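PDB 1YHT: DspB from Aggregatibacter actinomycetemcomitans, which probably hydrolyses terminal beta-linked N-acetylhexosamine residues as a family 20 glycoside hydrolase, an activity through which it is thought to release biofilm. Local coordinates for residues H28-E33 against L327-E332; N119-I124 against T158-L163; E166-F171 against Y204-K209. One frame throughout, in Å; residues are numbered along the deposited sequence.

Contact 1 of 3, residues H28-E33 against L327-E332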
loop_
_atom_site.group_PDB
_atom_site.type_symbol
_atom_site.label_atom_id
_atom_site.label_comp_id
_atom_site.label_asym_id
_atom_site.label_seq_id
_atom_site.Cartn_x
_atom_site.Cartn_y
_atom_site.Cartn_z
ATOM N N HIS A 28 5.935 -8.551 6.911
ATOM C CA HIS A 28 5.765 -9.081 8.273
ATOM C C HIS A 28 4.285 -9.480 8.466
ATOM O O HIS A 28 3.403 -8.690 8.153
ATOM C CB HIS A 28 6.119 -8.052 9.340
ATOM C CG HIS A 28 6.305 -8.659 10.704
ATOM N ND1 HIS A 28 5.247 -8.989 11.531
ATOM C CD2 HIS A 28 7.421 -9.071 11.342
ATOM C CE1 HIS A 28 5.716 -9.546 12.639
ATOM N NE2 HIS A 28 7.032 -9.607 12.547
ATOM N N PHE A 29 4.014 -10.691 8.943
ATOM C CA PHE A 29 2.630 -11.175 8.997
ATOM C C PHE A 29 2.001 -10.776 10.296
ATOM O O PHE A 29 2.687 -10.744 11.304
ATOM C CB PHE A 29 2.609 -12.699 8.875
ATOM C CG PHE A 29 1.268 -13.273 8.564
ATOM C CD1 PHE A 29 0.769 -13.239 7.283
ATOM C CD2 PHE A 29 0.498 -13.863 9.564
ATOM C CE1 PHE A 29 -0.446 -13.783 6.963
ATOM C CE2 PHE A 29 -0.725 -14.416 9.255
ATOM C CZ PHE A 29 -1.204 -14.380 7.970
ATOM N N TYR A 30 0.692 -10.522 10.288
ATOM C CA TYR A 30 -0.060 -10.197 11.486
ATOM C C TYR A 30 -1.291 -11.103 11.611
ATOM O O TYR A 30 -2.062 -11.330 10.655
ATOM C CB TYR A 30 -0.509 -8.709 11.486
ATOM C CG TYR A 30 0.641 -7.703 11.391
ATOM C CD1 TYR A 30 1.022 -6.927 12.497
ATOM C CD2 TYR A 30 1.336 -7.538 10.219
ATOM C CE1 TYR A 30 2.035 -5.979 12.420
ATOM C CE2 TYR A 30 2.401 -6.612 10.123
ATOM C CZ TYR A 30 2.731 -5.826 11.213
ATOM O OH TYR A 30 3.771 -4.929 11.135
ATOM N N SER A 31 -1.465 -11.628 12.811
ATOM C CA SER A 31 -2.573 -12.512 13.120
ATOM C C SER A 31 -3.915 -11.796 12.954
ATOM O O SER A 31 -3.991 -10.592 13.094
ATOM C CB SER A 31 -2.416 -13.057 14.538
ATOM O OG SER A 31 -2.815 -12.096 15.499
ATOM N N PRO A 32 -4.974 -12.523 12.609
ATOM C CA PRO A 32 -6.298 -11.879 12.654
ATOM C C PRO A 32 -6.610 -11.081 13.927
ATOM O O PRO A 32 -7.136 -9.966 13.858
ATOM C CB PRO A 32 -7.257 -13.070 12.509
ATOM C CG PRO A 32 -6.505 -14.026 11.658
ATOM C CD PRO A 32 -5.061 -13.902 12.087
ATOM N N GLU A 33 -6.247 -11.633 15.074
ATOM C CA GLU A 33 -6.437 -10.949 16.360
ATOM C C GLU A 33 -5.775 -9.569 16.402
ATOM O O GLU A 33 -6.378 -8.607 16.825
ATOM C CB GLU A 33 -5.914 -11.807 17.520
ATOM C CG GLU A 33 -6.881 -12.883 18.010
ATOM C CD GLU A 33 -8.051 -12.369 18.833
ATOM O OE1 GLU A 33 -7.965 -11.222 19.327
ATOM O OE2 GLU A 33 -9.069 -13.127 18.958
ATOM N N LEU A 327 -0.896 6.618 8.554
ATOM C CA LEU A 327 0.334 6.013 9.046
ATOM C C LEU A 327 0.600 4.750 8.250
ATOM O O LEU A 327 -0.293 3.916 8.148
ATOM C CB LEU A 327 0.205 5.581 10.497
ATOM C CG LEU A 327 1.432 4.954 11.184
ATOM C CD1 LEU A 327 2.555 5.931 11.388
ATOM C CD2 LEU A 327 1.055 4.376 12.585
ATOM N N SER A 328 1.829 4.569 7.806
ATOM C CA SER A 328 2.275 3.344 7.163
ATOM C C SER A 328 3.274 2.593 8.055
ATOM O O SER A 328 4.276 3.152 8.475
ATOM C CB SER A 328 2.924 3.694 5.807
ATOM O OG SER A 328 1.990 4.224 4.851
ATOM N N ILE A 329 2.986 1.327 8.361
ATOM C CA ILE A 329 3.872 0.481 9.132
ATOM C C ILE A 329 4.438 -0.558 8.199
ATOM O O ILE A 329 3.758 -1.517 7.834
ATOM C CB ILE A 329 3.123 -0.248 10.291
ATOM C CG1 ILE A 329 2.364 0.751 11.181
ATOM C CG2 ILE A 329 4.137 -1.122 11.063
ATOM C CD1 ILE A 329 1.514 0.120 12.343
ATOM N N TRP A 330 5.702 -0.383 7.860
ATOM C CA TRP A 330 6.398 -1.190 6.919
ATOM C C TRP A 330 7.186 -2.255 7.643
ATOM O O TRP A 330 7.724 -2.019 8.735
ATOM C CB TRP A 330 7.324 -0.368 6.049
ATOM C CG TRP A 330 6.628 0.659 5.174
ATOM C CD1 TRP A 330 6.532 1.975 5.407
ATOM C CD2 TRP A 330 5.977 0.416 3.935
ATOM N NE1 TRP A 330 5.846 2.593 4.387
ATOM C CE2 TRP A 330 5.487 1.650 3.472
ATOM C CE3 TRP A 330 5.748 -0.732 3.173
ATOM C CZ2 TRP A 330 4.802 1.776 2.277
ATOM C CZ3 TRP A 330 5.047 -0.610 1.998
ATOM C CH2 TRP A 330 4.579 0.627 1.560
ATOM N N GLY A 331 7.259 -3.419 6.990
ATOM C CA GLY A 331 7.654 -4.688 7.616
ATOM C C GLY A 331 9.068 -5.190 7.438
ATOM O O GLY A 331 9.420 -6.191 8.063
ATOM N N GLU A 332 9.854 -4.530 6.594
ATOM C CA GLU A 332 11.201 -5.018 6.152
ATOM C C GLU A 332 12.117 -5.454 7.266
ATOM O O GLU A 332 12.928 -6.373 7.099
ATOM C CB GLU A 332 12.105 -3.913 5.558
ATOM C CG GLU A 332 11.708 -3.149 4.462
ATOM C CD GLU A 332 10.931 -1.964 4.850
ATOM O OE1 GLU A 332 11.487 -0.821 4.948
ATOM O OE2 GLU A 332 9.742 -2.219 4.972
HETATM O O HOH W 1 4.318 -4.076 8.704
#
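His28 and Gly331 bring the two backbones closest, with their CA atoms 4.8 Å apart. Both belong to loops: 327-332 leaves its strand after Ile329, and 28-33 runs into a helix that starts at Pro32. No direct hydrogen bond joins the segments. At the close point CB of His28 lies 4.0 Å from Gly331 O. The imidazole is held by another partner, since its NE2 is hydrogen-bonded to Leu337 O. Strands 18-24 and 324-329 are parallel neighbours that close the TIM barrel of this family 20 hydrolase. The contact thus joins the loops that follow the first and last strands, and Asp24 binds Gly331 N beside it. Tyr30 makes the second touch. Its CG stands anti to the carbonyl carbon (chi1 -58°), and the ring carries its hydroxyl toward the end of strand 324-329. There OH meets the CG2 branch of Ile329 at 3.8 Å, the two side chains crossing at a slant. The same OH donates to a bridging water at 2.6 Å. That water donates in turn to Ile329 O at 2.8 Å, and so links the phenol to the backbone. Asp339 and Ile342 of helix 339-358 also pack on Tyr30.

Contact 2 of 3, residues N119-I124 against T158-L163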
loop_
_atom_site.group_PDB
_atom_site.type_symbol
_atom_site.label_atom_id
_atom_site.label_comp_id
_atom_site.label_asym_id
_atom_site.label_seq_id
_atom_site.Cartn_x
_atom_site.Cartn_y
_atom_site.Cartn_z
ATOM N N ASN A 119 6.079 -3.141 -10.267
ATOM C CA ASN A 119 7.179 -3.679 -9.448
ATOM C C ASN A 119 6.569 -4.278 -8.152
ATOM O O ASN A 119 5.349 -4.475 -8.087
ATOM C CB ASN A 119 8.235 -2.563 -9.239
ATOM C CG ASN A 119 9.693 -3.095 -9.138
ATOM O OD1 ASN A 119 10.571 -2.832 -10.025
ATOM N ND2 ASN A 119 9.975 -3.815 -8.057
ATOM N N HIS A 120 7.394 -4.555 -7.139
ATOM C CA HIS A 120 6.901 -4.973 -5.822
ATOM C C HIS A 120 5.898 -6.142 -5.945
ATOM O O HIS A 120 4.854 -6.190 -5.277
ATOM C CB HIS A 120 6.328 -3.758 -5.082
ATOM C CG HIS A 120 7.377 -2.823 -4.555
ATOM N ND1 HIS A 120 8.193 -3.153 -3.493
ATOM C CD2 HIS A 120 7.757 -1.577 -4.948
ATOM C CE1 HIS A 120 9.036 -2.154 -3.261
ATOM N NE2 HIS A 120 8.778 -1.174 -4.115
ATOM N N MET A 121 6.238 -7.117 -6.799
ATOM C CA MET A 121 5.322 -8.243 -7.055
ATOM C C MET A 121 5.994 -9.569 -7.240
ATOM O O MET A 121 5.418 -10.472 -7.844
ATOM C CB MET A 121 4.354 -7.915 -8.215
ATOM C CG MET A 121 4.966 -7.619 -9.551
ATOM S SD MET A 121 3.794 -7.265 -10.879
ATOM C CE MET A 121 2.596 -8.573 -10.642
ATOM N N THR A 122 7.197 -9.730 -6.689
ATOM C CA THR A 122 7.937 -10.980 -6.852
ATOM C C THR A 122 7.210 -12.194 -6.282
ATOM O O THR A 122 7.281 -13.254 -6.854
ATOM C CB THR A 122 9.359 -10.896 -6.312
ATOM O OG1 THR A 122 9.995 -9.761 -6.897
ATOM C CG2 THR A 122 10.159 -12.134 -6.688
ATOM N N ALA A 123 6.520 -12.048 -5.160
ATOM C CA ALA A 123 5.837 -13.192 -4.564
ATOM C C ALA A 123 4.786 -13.758 -5.546
ATOM O O ALA A 123 4.643 -14.963 -5.710
ATOM C CB ALA A 123 5.197 -12.790 -3.250
ATOM N N ILE A 124 4.051 -12.870 -6.192
ATOM C CA ILE A 124 3.113 -13.273 -7.245
ATOM C C ILE A 124 3.841 -14.046 -8.348
ATOM O O ILE A 124 3.387 -15.096 -8.753
ATOM C CB ILE A 124 2.422 -12.049 -7.844
ATOM C CG1 ILE A 124 1.394 -11.459 -6.841
ATOM C CG2 ILE A 124 1.743 -12.396 -9.137
ATOM C CD1 ILE A 124 0.908 -10.055 -7.184
ATOM N N THR A 158 -4.504 -8.489 -18.942
ATOM C CA THR A 158 -5.547 -9.476 -18.701
ATOM C C THR A 158 -5.254 -10.298 -17.426
ATOM O O THR A 158 -6.109 -10.492 -16.603
ATOM C CB THR A 158 -5.705 -10.392 -19.926
ATOM O OG1 THR A 158 -6.151 -9.610 -21.059
ATOM C CG2 THR A 158 -6.784 -11.501 -19.670
ATOM N N PHE A 159 -4.039 -10.804 -17.298
ATOM C CA PHE A 159 -3.644 -11.538 -16.105
ATOM C C PHE A 159 -3.839 -10.739 -14.805
ATOM O O PHE A 159 -4.446 -11.245 -13.840
ATOM C CB PHE A 159 -2.191 -12.000 -16.184
ATOM C CG PHE A 159 -1.702 -12.534 -14.891
ATOM C CD1 PHE A 159 -2.053 -13.816 -14.498
ATOM C CD2 PHE A 159 -0.985 -11.725 -14.015
ATOM C CE1 PHE A 159 -1.648 -14.325 -13.240
ATOM C CE2 PHE A 159 -0.608 -12.204 -12.767
ATOM C CZ PHE A 159 -0.930 -13.526 -12.385
ATOM N N MET A 160 -3.325 -9.508 -14.797
ATOM C CA MET A 160 -3.439 -8.588 -13.668
ATOM C C MET A 160 -4.891 -8.396 -13.290
ATOM O O MET A 160 -5.217 -8.466 -12.115
ATOM C CB MET A 160 -2.821 -7.208 -13.953
ATOM C CG MET A 160 -1.333 -7.191 -13.848
ATOM S SD MET A 160 -0.672 -7.871 -12.322
ATOM C CE MET A 160 -1.404 -6.867 -11.069
ATOM N N GLN A 161 -5.717 -8.169 -14.300
ATOM C CA GLN A 161 -7.112 -7.939 -14.096
ATOM C C GLN A 161 -7.838 -9.188 -13.560
ATOM O O GLN A 161 -8.685 -9.058 -12.737
ATOM C CB GLN A 161 -7.733 -7.445 -15.383
ATOM C CG GLN A 161 -7.377 -5.952 -15.624
ATOM C CD GLN A 161 -7.959 -5.440 -16.934
ATOM O OE1 GLN A 161 -8.502 -6.217 -17.723
ATOM N NE2 GLN A 161 -7.846 -4.129 -17.163
ATOM N N SER A 162 -7.478 -10.376 -14.025
ATOM C CA SER A 162 -8.016 -11.618 -13.451
ATOM C C SER A 162 -7.695 -11.754 -11.950
ATOM O O SER A 162 -8.566 -12.153 -11.203
ATOM C CB SER A 162 -7.577 -12.854 -14.235
ATOM O OG SER A 162 -6.250 -13.208 -13.901
ATOM N N LEU A 163 -6.492 -11.363 -11.509
ATOM C CA LEU A 163 -6.115 -11.397 -10.087
ATOM C C LEU A 163 -6.829 -10.261 -9.330
ATOM O O LEU A 163 -7.396 -10.461 -8.243
ATOM C CB LEU A 163 -4.590 -11.274 -9.917
ATOM C CG LEU A 163 -3.998 -11.450 -8.519
ATOM C CD1 LEU A 163 -4.437 -12.823 -7.858
ATOM C CD2 LEU A 163 -2.464 -11.326 -8.617
#
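Met121 and Met160 meet tip to tip, with CE of Met121 3.7 Å from SD of Met160. Beside them Ile124 reaches Leu163 in the same manner, CD1 to CD2 at 3.9 Å. The contact joins the start of helix 122-132, which follows barrel strand 110-117, to helix 154-171 on the outside of the TIM barrel. It is wholly apolar, and no hydrogen bond crosses it. All five touching residues are buried.

Ile124 has two points of touch. Its CD1 branch goes to Leu163, while CG2 comes to the edge of the Phe159 ring, near the ring plane, at 4.3 Å from CE2. CG2 stands anti to the backbone N and CG1 anti to the carbonyl carbon (chi1 -72°), which sends the two branches to different partners. The methionines need bends to meet. Met160 is bent at chi2, which sets its sulfur toward Met121; the bend at chi3 places only its own methyl. Met121 is bent at chi3 (-46°), and this turns its methyl to that sulfur.

In the next shell Leu115 of strand 110-117 touches Ile124, Met160 and Leu163, so the barrel wall forms a common floor for the group. Val128 and Arg132, later on helix 122-132, pack on Phe159. Met121 sits at the N-cap position of that helix. The residue before it, His120, is held by hydrogen bonds to Asp56 and Glu184. Ala123 is tied by its backbone to Asp56. On the other helix, Phe159 O accepts two bonds. One is the helical bond from Leu163 N at 3.1 Å; the other comes from Ser162 OG at 2.7 Å, with the hydroxyl tilted 19° from the carbonyl plane.

Contact 3 of 3, residues E166-F171 against Y204-K209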
loop_
_atom_site.group_PDB
_atom_site.type_symbol
_atom_site.label_atom_id
_atom_site.label_comp_id
_atom_site.label_asym_id
_atom_site.label_seq_id
_atom_site.Cartn_x
_atom_site.Cartn_y
_atom_site.Cartn_z
ATOM N N GLU A 166 -10.345 -11.453 -8.483
ATOM C CA GLU A 166 -10.326 -12.332 -7.332
ATOM C C GLU A 166 -10.201 -11.551 -6.016
ATOM O O GLU A 166 -10.923 -11.813 -5.037
ATOM C CB GLU A 166 -9.172 -13.309 -7.478
ATOM C CG GLU A 166 -9.139 -14.311 -6.323
ATOM C CD GLU A 166 -8.024 -15.321 -6.451
ATOM O OE1 GLU A 166 -6.919 -15.027 -5.958
ATOM O OE2 GLU A 166 -8.281 -16.397 -6.997
ATOM N N VAL A 167 -9.278 -10.597 -5.986
ATOM C CA VAL A 167 -9.063 -9.746 -4.782
ATOM C C VAL A 167 -10.323 -8.933 -4.458
ATOM O O VAL A 167 -10.786 -8.875 -3.306
ATOM C CB VAL A 167 -7.824 -8.886 -4.935
ATOM C CG1 VAL A 167 -7.752 -7.854 -3.830
ATOM C CG2 VAL A 167 -6.560 -9.749 -4.931
ATOM N N ILE A 168 -10.944 -8.398 -5.494
ATOM C CA ILE A 168 -12.226 -7.705 -5.344
ATOM C C ILE A 168 -13.301 -8.613 -4.763
ATOM O O ILE A 168 -14.002 -8.237 -3.809
ATOM C CB ILE A 168 -12.659 -7.105 -6.714
ATOM C CG1 ILE A 168 -11.722 -5.987 -7.063
ATOM C CG2 ILE A 168 -14.111 -6.576 -6.676
ATOM C CD1 ILE A 168 -11.854 -5.459 -8.447
ATOM N N ASP A 169 -13.413 -9.829 -5.282
ATOM C CA ASP A 169 -14.360 -10.816 -4.749
ATOM C C ASP A 169 -14.113 -11.179 -3.272
ATOM O O ASP A 169 -15.053 -11.312 -2.477
ATOM C CB ASP A 169 -14.316 -12.107 -5.549
ATOM C CG ASP A 169 -14.966 -11.974 -6.921
ATOM O OD1 ASP A 169 -15.657 -10.979 -7.174
ATOM O OD2 ASP A 169 -14.799 -12.887 -7.720
ATOM N N ILE A 170 -12.853 -11.326 -2.910
ATOM C CA ILE A 170 -12.449 -11.611 -1.525
ATOM C C ILE A 170 -12.863 -10.499 -0.532
ATOM O O ILE A 170 -13.457 -10.786 0.487
ATOM C CB ILE A 170 -10.936 -11.845 -1.438
ATOM C CG1 ILE A 170 -10.529 -13.154 -2.128
ATOM C CG2 ILE A 170 -10.441 -11.919 0.013
ATOM C CD1 ILE A 170 -8.957 -13.262 -2.351
ATOM N N PHE A 171 -12.564 -9.241 -0.849
ATOM C CA PHE A 171 -12.879 -8.121 0.052
ATOM C C PHE A 171 -14.355 -7.711 -0.032
ATOM O O PHE A 171 -14.923 -7.187 0.937
ATOM C CB PHE A 171 -11.918 -6.943 -0.181
ATOM C CG PHE A 171 -10.532 -7.237 0.313
ATOM C CD1 PHE A 171 -10.148 -6.861 1.610
ATOM C CD2 PHE A 171 -9.665 -8.003 -0.436
ATOM C CE1 PHE A 171 -8.895 -7.195 2.112
ATOM C CE2 PHE A 171 -8.395 -8.369 0.066
ATOM C CZ PHE A 171 -8.005 -7.967 1.306
ATOM N N TYR A 204 -10.199 2.210 -15.098
ATOM C CA TYR A 204 -11.510 2.057 -15.751
ATOM C C TYR A 204 -12.101 0.626 -15.561
ATOM O O TYR A 204 -13.300 0.438 -15.506
ATOM C CB TYR A 204 -11.431 2.461 -17.223
ATOM C CG TYR A 204 -11.202 3.965 -17.371
ATOM C CD1 TYR A 204 -12.112 4.872 -16.844
ATOM C CD2 TYR A 204 -10.082 4.462 -18.020
ATOM C CE1 TYR A 204 -11.915 6.234 -16.963
ATOM C CE2 TYR A 204 -9.857 5.837 -18.139
ATOM C CZ TYR A 204 -10.784 6.707 -17.619
ATOM O OH TYR A 204 -10.588 8.059 -17.745
ATOM N N PHE A 205 -11.227 -0.367 -15.431
ATOM C CA PHE A 205 -11.651 -1.721 -15.096
ATOM C C PHE A 205 -12.255 -1.695 -13.679
ATOM O O PHE A 205 -13.323 -2.258 -13.430
ATOM C CB PHE A 205 -10.443 -2.649 -15.179
ATOM C CG PHE A 205 -10.673 -4.002 -14.631
ATOM C CD1 PHE A 205 -11.209 -5.004 -15.430
ATOM C CD2 PHE A 205 -10.338 -4.299 -13.319
ATOM C CE1 PHE A 205 -11.418 -6.315 -14.909
ATOM C CE2 PHE A 205 -10.504 -5.592 -12.825
ATOM C CZ PHE A 205 -11.054 -6.587 -13.615
ATOM N N LEU A 206 -11.573 -1.053 -12.741
ATOM C CA LEU A 206 -12.110 -0.912 -11.371
ATOM C C LEU A 206 -13.426 -0.120 -11.321
ATOM O O LEU A 206 -14.361 -0.482 -10.588
ATOM C CB LEU A 206 -11.071 -0.259 -10.454
ATOM C CG LEU A 206 -9.890 -1.162 -10.088
ATOM C CD1 LEU A 206 -8.740 -0.387 -9.441
ATOM C CD2 LEU A 206 -10.302 -2.316 -9.200
ATOM N N GLU A 207 -13.474 0.985 -12.060
ATOM C CA GLU A 207 -14.675 1.800 -12.189
ATOM C C GLU A 207 -15.856 0.937 -12.607
ATOM O O GLU A 207 -16.922 1.004 -11.979
ATOM C CB GLU A 207 -14.460 3.006 -13.163
ATOM C CG GLU A 207 -15.708 3.842 -13.390
ATOM C CD GLU A 207 -15.492 4.951 -14.421
ATOM O OE1 GLU A 207 -15.283 4.661 -15.608
ATOM O OE2 GLU A 207 -15.527 6.130 -14.035
ATOM N N LYS A 208 -15.671 0.062 -13.592
ATOM C CA LYS A 208 -16.780 -0.783 -14.029
ATOM C C LYS A 208 -17.214 -1.751 -12.925
ATOM O O LYS A 208 -18.388 -2.096 -12.831
ATOM C CB LYS A 208 -16.451 -1.528 -15.333
ATOM C CG LYS A 208 -17.712 -2.159 -16.033
ATOM C CD LYS A 208 -17.297 -3.106 -17.192
ATOM C CE LYS A 208 -18.474 -4.001 -17.692
ATOM N NZ LYS A 208 -18.025 -5.446 -17.984
ATOM N N LYS A 209 -16.265 -2.175 -12.083
ATOM C CA LYS A 209 -16.548 -2.980 -10.896
ATOM C C LYS A 209 -17.134 -2.195 -9.714
ATOM O O LYS A 209 -17.304 -2.786 -8.654
ATOM C CB LYS A 209 -15.247 -3.593 -10.398
ATOM C CG LYS A 209 -14.482 -4.505 -11.354
ATOM C CD LYS A 209 -15.121 -5.829 -11.412
ATOM C CE LYS A 209 -14.272 -6.874 -12.158
ATOM N NZ LYS A 209 -14.738 -8.204 -11.701
HETATM O O HOH W 2 -14.557 -8.998 -9.379
#
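Ile168 and Leu206 form the tight part of this contact. CD1 of Ile168 comes to 3.6 Å from CD2 of Leu206. The same CD1 lies 4.0 Å from CG of Lys209, so one methyl serves both partners. CG1 of Ile168 stands anti to the carbonyl carbon (chi1 -69°) and CD1 continues in an extended chain (chi2 170°). This carries the methyl out from helix 154-171 toward the end of helix 192-208. Phe178 of strand 177-181 touches both Ile168 and Leu206 from the barrel wall. Leu206 also rests on Ile180 of that strand and on Met164 of helix 154-171. Leu211 adds to the packing on Ile168.

The outer side is looser and polar. Lys209 lies just past the helix end and is exposed. Its CG packs on Ile168, while NZ, at the far end of the chain, has polar partners. NZ donates to a water at 2.5 Å, and this water donates to OD1 of Asp169 at a longer 3.2 Å. NZ and OD1 themselves are 5.4 Å apart, too far for a direct salt bridge. The opposite charges probably attract weakly across the water. NZ also makes a weak hydrogen bond to Ser165 OG, and Asp169 OD2 binds a glycerol, probably from the crystallisation liquor.

No direct hydrogen bond joins the segments. Their backbones stay well apart, the nearest CA atoms being those of Ile168 and Lys209 at 8.5 Å. Two successive helices that flank strand 177-181 and pack side by side over it are characteristic of the outer helical layer of a TIM barrel, of which they form part, built from parallel beta-alpha-beta units.

Contacts 2 and 3 share helix 154-171, which packs on helix 122-132 near its middle and on helix 192-208 toward its end. They touch where Gln161 O meets CZ of Phe205 at 3.5 Å, and their centres are 14 Å apart. Contact 1 lies apart from both, at 21 and 24 Å between centres, where the barrel closes. It is nearest the centre of the chain. Contacts 1 and 2 are buried, whereas contact 3 is partly open to solvent. Their chemistry differs accordingly. Contact 1 combines loop and strand-end backbone, a little side-chain packing and a bridging water, contact 2 only apolar side chains, and contact 3 an apolar centre with a charged, hydrated outer side.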